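Sterol regulatory element-binding protein cleavage-activating protein (Schizosaccharomyces pombe, PDB 4YHC) escorts Sre1, the fission yeast SREBP, for processing at low sterol and oxygen, and is represented here by its WD40 domain. Local coordinates at residues V123-P127 with A186-A190; I176-S180 with D226-I230; I179-T185 with A231-L236. The protein carries 9 engineered substitutions. All coordinates share one frame; numbering follows the deposited sequence.

Contact 1 (V123-P127 with A186-A190); sequences VFWMP and ANRIA
Met126 reaches from strand 123-127 to the backbone of strand 187-190, with its sulfur against Ile189 and its terminal methyl against the backbone of Arg188. SD sits 3.4 Å from CD1 of Ile189. The chain is straight at chi2 and bends at its last torsion (chi3 89°). That bend carries CE along the neighbouring strand, to 3.3 Å from the carbonyl O of Arg188. The same methyl packs against CB of Asn187 at 3.7 Å. Met126 thus touches three consecutive residues of the other strand.

Ile189 answers with one atom. Its CG1 branch lies beside the backbone N (chi1 -53°), and CD1 at the end of that branch touches both Met126 and Phe124. On the Phe124 side it meets CD2 of the ring at 3.9 Å, from an oblique direction. Phe124 also leans on Ser178 and Ser180 of strand 175-182.

A polar tie closes the other end. Asn187 gives ND2 to the carbonyl O of Pro127 at 2.9 Å. The oxygen lies almost in the plane of the Asn187 amide, and the N-H points at it fairly straight (158°). The bond fixes which way the amide is turned. Meanwhile CD of the Pro127 ring stays 4.3 Å from OD1 of Asn187, a loose contact.

The two strands do not pair through their backbones. They run roughly antiparallel and belong to different sheets, placed in predicted repeats WD 3 and WD 4. Trp125, next to Met126, turns the other way and gives its NE1 to Ser90 of the preceding blade. Strand 121-127 is therefore packed from both blades beside it. Such side-chain packing between the sheets of successive blades is characteristic of the WD40 beta-propeller.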
loop_
_atom_site.group_PDB
_atom_site.type_symbol
_atom_site.label_atom_id
_atom_site.label_comp_id
_atom_site.label_asym_id
_atom_site.label_seq_id
_atom_site.Cartn_x
_atom_site.Cartn_y
_atom_site.Cartn_z
ATOM N N VAL A 123 7.543 6.501 8.474
ATOM C CA VAL A 123 8.519 5.532 8.951
ATOM C C VAL A 123 8.524 4.243 8.168
ATOM O O VAL A 123 7.478 3.776 7.856
ATOM C CB VAL A 123 8.220 5.174 10.414
ATOM C CG1 VAL A 123 9.221 4.125 10.876
ATOM C CG2 VAL A 123 8.318 6.405 11.293
ATOM N N PHE A 124 9.686 3.668 7.860
ATOM C CA PHE A 124 9.783 2.472 7.018
ATOM C C PHE A 124 10.813 1.597 7.627
ATOM O O PHE A 124 11.834 2.094 8.026
ATOM C CB PHE A 124 10.453 2.751 5.635
ATOM C CG PHE A 124 9.996 3.960 4.979
ATOM C CD1 PHE A 124 8.743 4.036 4.508
ATOM C CD2 PHE A 124 10.862 5.018 4.797
ATOM C CE1 PHE A 124 8.306 5.153 3.871
ATOM C CE2 PHE A 124 10.440 6.155 4.182
ATOM C CZ PHE A 124 9.149 6.229 3.722
ATOM N N TRP A 125 10.563 0.303 7.646
ATOM C CA TRP A 125 11.562 -0.716 7.959
ATOM C C TRP A 125 12.222 -1.250 6.688
ATOM O O TRP A 125 11.529 -1.571 5.703
ATOM C CB TRP A 125 10.861 -1.904 8.582
ATOM C CG TRP A 125 10.278 -1.694 9.968
ATOM C CD1 TRP A 125 9.264 -0.883 10.297
ATOM C CD2 TRP A 125 10.630 -2.387 11.139
ATOM N NE1 TRP A 125 8.939 -1.039 11.595
ATOM C CE2 TRP A 125 9.768 -1.969 12.142
ATOM C CE3 TRP A 125 11.563 -3.378 11.425
ATOM C CZ2 TRP A 125 9.840 -2.455 13.477
ATOM C CZ3 TRP A 125 11.611 -3.912 12.728
ATOM C CH2 TRP A 125 10.785 -3.427 13.739
ATOM N N MET A 126 13.535 -1.401 6.702
ATOM C CA MET A 126 14.177 -2.037 5.578
ATOM C C MET A 126 15.133 -3.131 6.077
ATOM O O MET A 126 15.806 -2.949 7.063
ATOM C CB MET A 126 14.920 -1.021 4.743
ATOM C CG MET A 126 13.995 0.168 4.307
ATOM S SD MET A 126 14.870 1.328 3.278
ATOM C CE MET A 126 14.522 0.574 1.732
ATOM N N PRO A 127 15.204 -4.239 5.368
ATOM C CA PRO A 127 16.054 -5.348 5.824
ATOM C C PRO A 127 17.498 -4.915 5.793
ATOM O O PRO A 127 17.875 -4.251 4.866
ATOM C CB PRO A 127 15.794 -6.473 4.801
ATOM C CG PRO A 127 15.188 -5.804 3.590
ATOM C CD PRO A 127 14.559 -4.494 4.061
ATOM N N ALA A 186 19.455 -2.830 -4.120
ATOM C CA ALA A 186 19.764 -1.909 -3.011
ATOM C C ALA A 186 18.536 -1.505 -2.214
ATOM O O ALA A 186 17.390 -1.646 -2.690
ATOM C CB ALA A 186 20.441 -0.676 -3.543
ATOM N N ASN A 187 18.760 -1.055 -0.977
ATOM C CA ASN A 187 17.759 -0.325 -0.229
ATOM C C ASN A 187 17.773 1.106 -0.656
ATOM O O ASN A 187 18.819 1.680 -0.795
ATOM C CB ASN A 187 18.017 -0.426 1.248
ATOM C CG ASN A 187 17.767 -1.816 1.773
ATOM O OD1 ASN A 187 17.108 -2.633 1.109
ATOM N ND2 ASN A 187 18.157 -2.048 3.040
ATOM N N ARG A 188 16.601 1.654 -0.941
ATOM C CA ARG A 188 16.493 3.010 -1.456
ATOM C C ARG A 188 15.407 3.758 -0.753
ATOM O O ARG A 188 14.420 3.169 -0.337
ATOM C CB ARG A 188 16.193 2.972 -2.929
ATOM C CG ARG A 188 17.108 2.153 -3.777
ATOM C CD ARG A 188 16.862 2.438 -5.255
ATOM N NE ARG A 188 17.279 1.343 -6.149
ATOM C CZ ARG A 188 18.525 1.157 -6.629
ATOM N NH1 ARG A 188 18.818 0.117 -7.397
ATOM N NH2 ARG A 188 19.489 1.970 -6.298
ATOM N N ILE A 189 15.621 5.050 -0.520
ATOM C CA ILE A 189 14.575 5.937 -0.020
ATOM C C ILE A 189 14.399 7.068 -1.004
ATOM O O ILE A 189 15.377 7.809 -1.296
ATOM C CB ILE A 189 14.956 6.557 1.327
ATOM C CG1 ILE A 189 15.345 5.477 2.314
ATOM C CG2 ILE A 189 13.824 7.382 1.875
ATOM C CD1 ILE A 189 14.170 4.660 2.822
ATOM N N ALA A 190 13.170 7.256 -1.472
ATOM C CA ALA A 190 12.888 8.242 -2.532
ATOM C C ALA A 190 11.960 9.285 -1.959
ATOM O O ALA A 190 10.996 8.922 -1.281
ATOM C CB ALA A 190 12.236 7.562 -3.731
#

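Contact 2 (I176-S180 with D226-I230); sequences IKSIS and DIYGI
Lys177 and Ile179 point from strand 177-180 at strand 226-230, and Ile227 flanks both. These are the first strands of two successive four-stranded blades of the WD40 propeller. They run parallel, 6° apart in direction, with axes 7.2 Å apart at the closest. No backbone hydrogen bond joins them here; side chains fill the seam.

Lys177 and Ile227 slide past each other in opposite directions, with CG of Lys177 3.8 Å from CG1 of Ile227. Further along, Ile227 crosses Ile179 at a slant, its CD1 4.1 Å from CG1 of Ile179. CG1 of Ile179 stands between backbone N and carbonyl carbon (chi1 59°), the crowded position. From there CD1 extends onto the opposite backbone, 3.5 Å from N of Gly229, a residue with no side chain to meet it.

The polar end lies at Asp226. The Lys177 chain folds at chi2 and again near its end, which brings NZ round to the carboxylate in a salt bridge. NZ also has a weak bond to Asn266. An alanine in place of Lys177 would probably leave the Asp226 carboxylate without its charged mate across the seam and uncover the flank of Ile227. Asp226 is further held through OD2, which accepts from N of Phe268.

OD1 of Asp226 has two donors on different sides. NZ of Lys177 meets its syn lone pair at 3.0 Å; N of Ile227 comes on the anti side at 2.9 Å, tilted 32° out of the carboxylate plane.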
loop_
_atom_site.group_PDB
_atom_site.type_symbol
_atom_site.label_atom_id
_atom_site.label_comp_id
_atom_site.label_asym_id
_atom_site.label_seq_id
_atom_site.Cartn_x
_atom_site.Cartn_y
_atom_site.Cartn_z
ATOM N N ILE A 176 7.083 16.381 0.244
ATOM C CA ILE A 176 5.653 16.090 -0.002
ATOM C C ILE A 176 5.333 14.585 0.241
ATOM O O ILE A 176 4.274 14.241 0.726
ATOM C CB ILE A 176 5.304 16.432 -1.479
ATOM C CG1 ILE A 176 5.576 17.911 -1.795
ATOM C CG2 ILE A 176 3.847 16.150 -1.792
ATOM C CD1 ILE A 176 5.424 18.224 -3.275
ATOM N N LYS A 177 6.258 13.693 -0.099
ATOM C CA LYS A 177 5.958 12.262 -0.145
ATOM C C LYS A 177 7.271 11.497 -0.152
ATOM O O LYS A 177 8.174 11.843 -0.912
ATOM C CB LYS A 177 5.185 11.986 -1.436
ATOM C CG LYS A 177 5.002 10.543 -1.830
ATOM C CD LYS A 177 4.066 9.844 -0.882
ATOM C CE LYS A 177 3.708 8.461 -1.385
ATOM N NZ LYS A 177 2.382 8.490 -1.999
ATOM N N SER A 178 7.389 10.492 0.698
ATOM C CA SER A 178 8.567 9.644 0.685
ATOM C C SER A 178 8.105 8.219 0.595
ATOM O O SER A 178 7.075 7.890 1.112
ATOM C CB SER A 178 9.424 9.884 1.910
ATOM O OG SER A 178 8.657 9.608 3.082
ATOM N N ILE A 179 8.900 7.391 -0.070
ATOM C CA ILE A 179 8.671 5.976 -0.152
ATOM C C ILE A 179 9.958 5.191 -0.042
ATOM O O ILE A 179 11.099 5.704 -0.292
ATOM C CB ILE A 179 8.039 5.564 -1.472
ATOM C CG1 ILE A 179 8.941 5.974 -2.643
ATOM C CG2 ILE A 179 6.644 6.145 -1.545
ATOM C CD1 ILE A 179 8.476 5.483 -4.007
ATOM N N SER A 180 9.789 3.957 0.376
ATOM C CA SER A 180 10.922 3.013 0.459
ATOM C C SER A 180 10.906 2.086 -0.730
ATOM O O SER A 180 9.852 1.646 -1.148
ATOM C CB SER A 180 10.857 2.263 1.777
ATOM O OG SER A 180 10.129 1.115 1.655
ATOM N N ASP A 226 3.272 13.024 -7.496
ATOM C CA ASP A 226 3.380 11.836 -6.642
ATOM C C ASP A 226 4.514 10.941 -7.149
ATOM O O ASP A 226 4.997 11.041 -8.279
ATOM C CB ASP A 226 2.063 11.019 -6.638
ATOM C CG ASP A 226 1.758 10.391 -5.260
ATOM O OD1 ASP A 226 2.701 10.313 -4.399
ATOM O OD2 ASP A 226 0.588 9.936 -5.052
ATOM N N ILE A 227 4.915 10.067 -6.265
ATOM C CA ILE A 227 5.851 8.984 -6.592
ATOM C C ILE A 227 5.347 7.700 -5.990
ATOM O O ILE A 227 4.720 7.701 -4.913
ATOM C CB ILE A 227 7.287 9.271 -6.100
ATOM C CG1 ILE A 227 7.388 9.531 -4.595
ATOM C CG2 ILE A 227 7.870 10.429 -6.831
ATOM C CD1 ILE A 227 8.831 9.737 -4.140
ATOM N N TYR A 228 5.610 6.567 -6.666
ATOM C CA TYR A 228 5.124 5.284 -6.142
ATOM C C TYR A 228 6.123 4.247 -6.633
ATOM O O TYR A 228 6.608 4.346 -7.761
ATOM C CB TYR A 228 3.695 4.956 -6.634
ATOM C CG TYR A 228 3.088 3.749 -5.946
ATOM C CD1 TYR A 228 3.314 2.467 -6.458
ATOM C CD2 TYR A 228 2.340 3.862 -4.783
ATOM C CE1 TYR A 228 2.815 1.336 -5.832
ATOM C CE2 TYR A 228 1.786 2.690 -4.173
ATOM C CZ TYR A 228 2.078 1.468 -4.716
ATOM O OH TYR A 228 1.623 0.294 -4.222
ATOM N N GLY A 229 6.458 3.289 -5.803
ATOM C CA GLY A 229 7.529 2.300 -6.164
ATOM C C GLY A 229 7.015 0.873 -6.303
ATOM O O GLY A 229 6.046 0.501 -5.650
ATOM N N ILE A 230 7.583 0.093 -7.202
ATOM C CA ILE A 230 7.395 -1.403 -7.184
ATOM C C ILE A 230 8.801 -1.902 -6.875
ATOM O O ILE A 230 9.688 -1.943 -7.746
ATOM C CB ILE A 230 6.942 -1.973 -8.498
ATOM C CG1 ILE A 230 5.787 -1.174 -9.050
ATOM C CG2 ILE A 230 6.716 -3.492 -8.468
ATOM C CD1 ILE A 230 4.465 -1.722 -8.801
#

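Contact 3 (I179-T185 with A231-L236); sequences ISIVSPT and AMADIL
The Asp234 carboxylate has Ser183 lying over one of its faces. Both CB and OG of Ser183 stand above that plane. CB is 3.3 Å from OD1 of Asp234, and OG is 3.0 Å from OD2. The hydroxyl's bond to OD2 is weak and not settled. At the edge, a water and NH1 of Arg188 reach OD2 from different sides, the water from the side away from OD1. The water donates to OD2 of Asp234 at 2.7 Å and also bonds OG1 of Thr185, so it bridges the two segments. Arg188 NH1 forms a salt bridge to the same oxygen and is its strongest partner.

OG of Ser183 has a second task. It accepts from N of Thr185 at 2.9 Å, an ST turn, and N of Ala186 also donates to it. The serine thus braces the loop leaving strand 179-182.

Below this polar cluster the contact is apolar. CG2 of Ile181 is anti to its backbone N and packs 3.8 Å from CA of Ala231. The other branch puts CD1 near Leu236, whose CD1 meets that of Ile179 at 4.1 Å. CB of Ala231 faces the carbonyl O of Val182. The O of Ala231 takes a CA-H...O contact from Ser183 while also accepting from N of Asp234. CG of Pro184 covers O of Met232, 3.6 Å away.

Residues 231-233 form a short 3-10 segment in the hairpin of the next blade. A G1 bulge at Asp234 and Ile235 returns the chain to its strand. With a cation, a water and possibly a hydroxyl round OD2, the buried carboxylate is likely to stay ionised and to tie the loops of two neighbouring blades together.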
loop_
_atom_site.group_PDB
_atom_site.type_symbol
_atom_site.label_atom_id
_atom_site.label_comp_id
_atom_site.label_asym_id
_atom_site.label_seq_id
_atom_site.Cartn_x
_atom_site.Cartn_y
_atom_site.Cartn_z
ATOM N N ILE A 179 8.900 7.391 -0.070
ATOM C CA ILE A 179 8.671 5.976 -0.152
ATOM C C ILE A 179 9.958 5.191 -0.042
ATOM O O ILE A 179 11.099 5.704 -0.292
ATOM C CB ILE A 179 8.039 5.564 -1.472
ATOM C CG1 ILE A 179 8.941 5.974 -2.643
ATOM C CG2 ILE A 179 6.644 6.145 -1.545
ATOM C CD1 ILE A 179 8.476 5.483 -4.007
ATOM N N SER A 180 9.789 3.957 0.376
ATOM C CA SER A 180 10.922 3.013 0.459
ATOM C C SER A 180 10.906 2.086 -0.730
ATOM O O SER A 180 9.852 1.646 -1.148
ATOM C CB SER A 180 10.857 2.263 1.777
ATOM O OG SER A 180 10.129 1.115 1.655
ATOM N N ILE A 181 12.067 1.791 -1.286
ATOM C CA ILE A 181 12.211 0.743 -2.257
ATOM C C ILE A 181 13.313 -0.247 -1.829
ATOM O O ILE A 181 14.506 0.071 -1.914
ATOM C CB ILE A 181 12.612 1.412 -3.553
ATOM C CG1 ILE A 181 11.604 2.576 -3.801
ATOM C CG2 ILE A 181 12.708 0.421 -4.684
ATOM C CD1 ILE A 181 11.389 2.957 -5.202
ATOM N N VAL A 182 12.889 -1.414 -1.383
ATOM C CA VAL A 182 13.759 -2.514 -0.927
ATOM C C VAL A 182 13.898 -3.339 -2.171
ATOM O O VAL A 182 13.032 -4.090 -2.510
ATOM C CB VAL A 182 13.071 -3.289 0.209
ATOM C CG1 VAL A 182 13.912 -4.498 0.682
ATOM C CG2 VAL A 182 12.830 -2.360 1.349
ATOM N N SER A 183 14.939 -3.111 -2.933
ATOM C CA SER A 183 14.987 -3.702 -4.254
ATOM C C SER A 183 15.970 -4.884 -4.228
ATOM O O SER A 183 16.667 -5.016 -3.268
ATOM C CB SER A 183 15.421 -2.652 -5.262
ATOM O OG SER A 183 16.798 -2.783 -5.621
ATOM N N PRO A 184 16.060 -5.689 -5.311
ATOM C CA PRO A 184 17.104 -6.742 -5.305
ATOM C C PRO A 184 18.544 -6.202 -5.360
ATOM O O PRO A 184 19.481 -6.885 -4.964
ATOM C CB PRO A 184 16.755 -7.567 -6.534
ATOM C CG PRO A 184 15.289 -7.337 -6.756
ATOM C CD PRO A 184 15.182 -5.847 -6.479
ATOM N N THR A 185 18.717 -4.946 -5.740
ATOM C CA THR A 185 20.044 -4.367 -5.916
ATOM C C THR A 185 20.407 -3.544 -4.695
ATOM O O THR A 185 21.554 -3.558 -4.264
ATOM C CB THR A 185 20.101 -3.591 -7.250
ATOM O OG1 THR A 185 19.985 -4.527 -8.336
ATOM C CG2 THR A 185 21.395 -2.799 -7.407
ATOM N N ALA A 231 8.989 -2.258 -5.625
ATOM C CA ALA A 231 10.302 -2.435 -5.097
ATOM C C ALA A 231 10.999 -3.637 -5.769
ATOM O O ALA A 231 12.169 -3.537 -6.185
ATOM C CB ALA A 231 10.229 -2.600 -3.567
ATOM N N MET A 232 10.288 -4.709 -5.969
ATOM C CA MET A 232 10.977 -5.905 -6.521
ATOM C C MET A 232 11.423 -5.761 -7.991
ATOM O O MET A 232 12.242 -6.560 -8.443
ATOM C CB MET A 232 10.093 -7.174 -6.427
ATOM C CG MET A 232 8.682 -7.014 -6.924
ATOM S SD MET A 232 7.681 -8.548 -6.797
ATOM C CE MET A 232 8.464 -9.367 -5.402
ATOM N N ALA A 233 10.824 -4.801 -8.720
ATOM C CA ALA A 233 11.160 -4.509 -10.110
ATOM C C ALA A 233 12.220 -3.421 -10.173
ATOM O O ALA A 233 12.727 -3.126 -11.235
ATOM C CB ALA A 233 9.870 -4.096 -10.875
ATOM N N ASP A 234 12.503 -2.772 -9.039
ATOM C CA ASP A 234 13.394 -1.610 -8.921
ATOM C C ASP A 234 12.873 -0.433 -9.868
ATOM O O ASP A 234 13.606 0.166 -10.638
ATOM C CB ASP A 234 14.845 -1.959 -9.212
ATOM C CG ASP A 234 15.809 -1.202 -8.353
ATOM O OD1 ASP A 234 15.394 -0.293 -7.613
ATOM O OD2 ASP A 234 16.995 -1.594 -8.336
ATOM N N ILE A 235 11.606 -0.139 -9.733
ATOM C CA ILE A 235 10.949 0.845 -10.552
ATOM C C ILE A 235 10.302 1.885 -9.663
ATOM O O ILE A 235 9.694 1.517 -8.649
ATOM C CB ILE A 235 9.835 0.214 -11.368
ATOM C CG1 ILE A 235 10.479 -0.552 -12.525
ATOM C CG2 ILE A 235 8.934 1.282 -11.985
ATOM C CD1 ILE A 235 9.503 -1.426 -13.222
ATOM N N LEU A 236 10.423 3.140 -10.078
ATOM C CA LEU A 236 9.696 4.246 -9.506
ATOM C C LEU A 236 8.811 4.899 -10.545
ATOM O O LEU A 236 9.276 5.135 -11.712
ATOM C CB LEU A 236 10.694 5.278 -9.009
ATOM C CG LEU A 236 10.078 6.487 -8.316
ATOM C CD1 LEU A 236 10.813 6.899 -7.086
ATOM C CD2 LEU A 236 10.035 7.694 -9.250
HETATM O O HOH W 1 17.424 -4.172 -8.969
#

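In the fold
The contacts lie on the two sides of one blade. Contact 1 packs the blade of 175-212 against the one before it; contacts 2 and 3 pack it against the one after. Contacts 2 and 3 share Ile179 and Ser180, with centres about 11 Å apart. Contacts 1 and 3 are closer, about 9 Å between centres. A salt bridge joins these two, Arg188 NH1 to Asp234 OD2 at 2.7 Å. Arg188 NH2 also holds a citrate, probably from the crystallisation liquor, and the side chain of Thr185 lies about 4 Å from it. Within the blade, Ala190 N lies 2.8 Å from Ile179 O, probably a hydrogen bond, linking contacts 1 and 2.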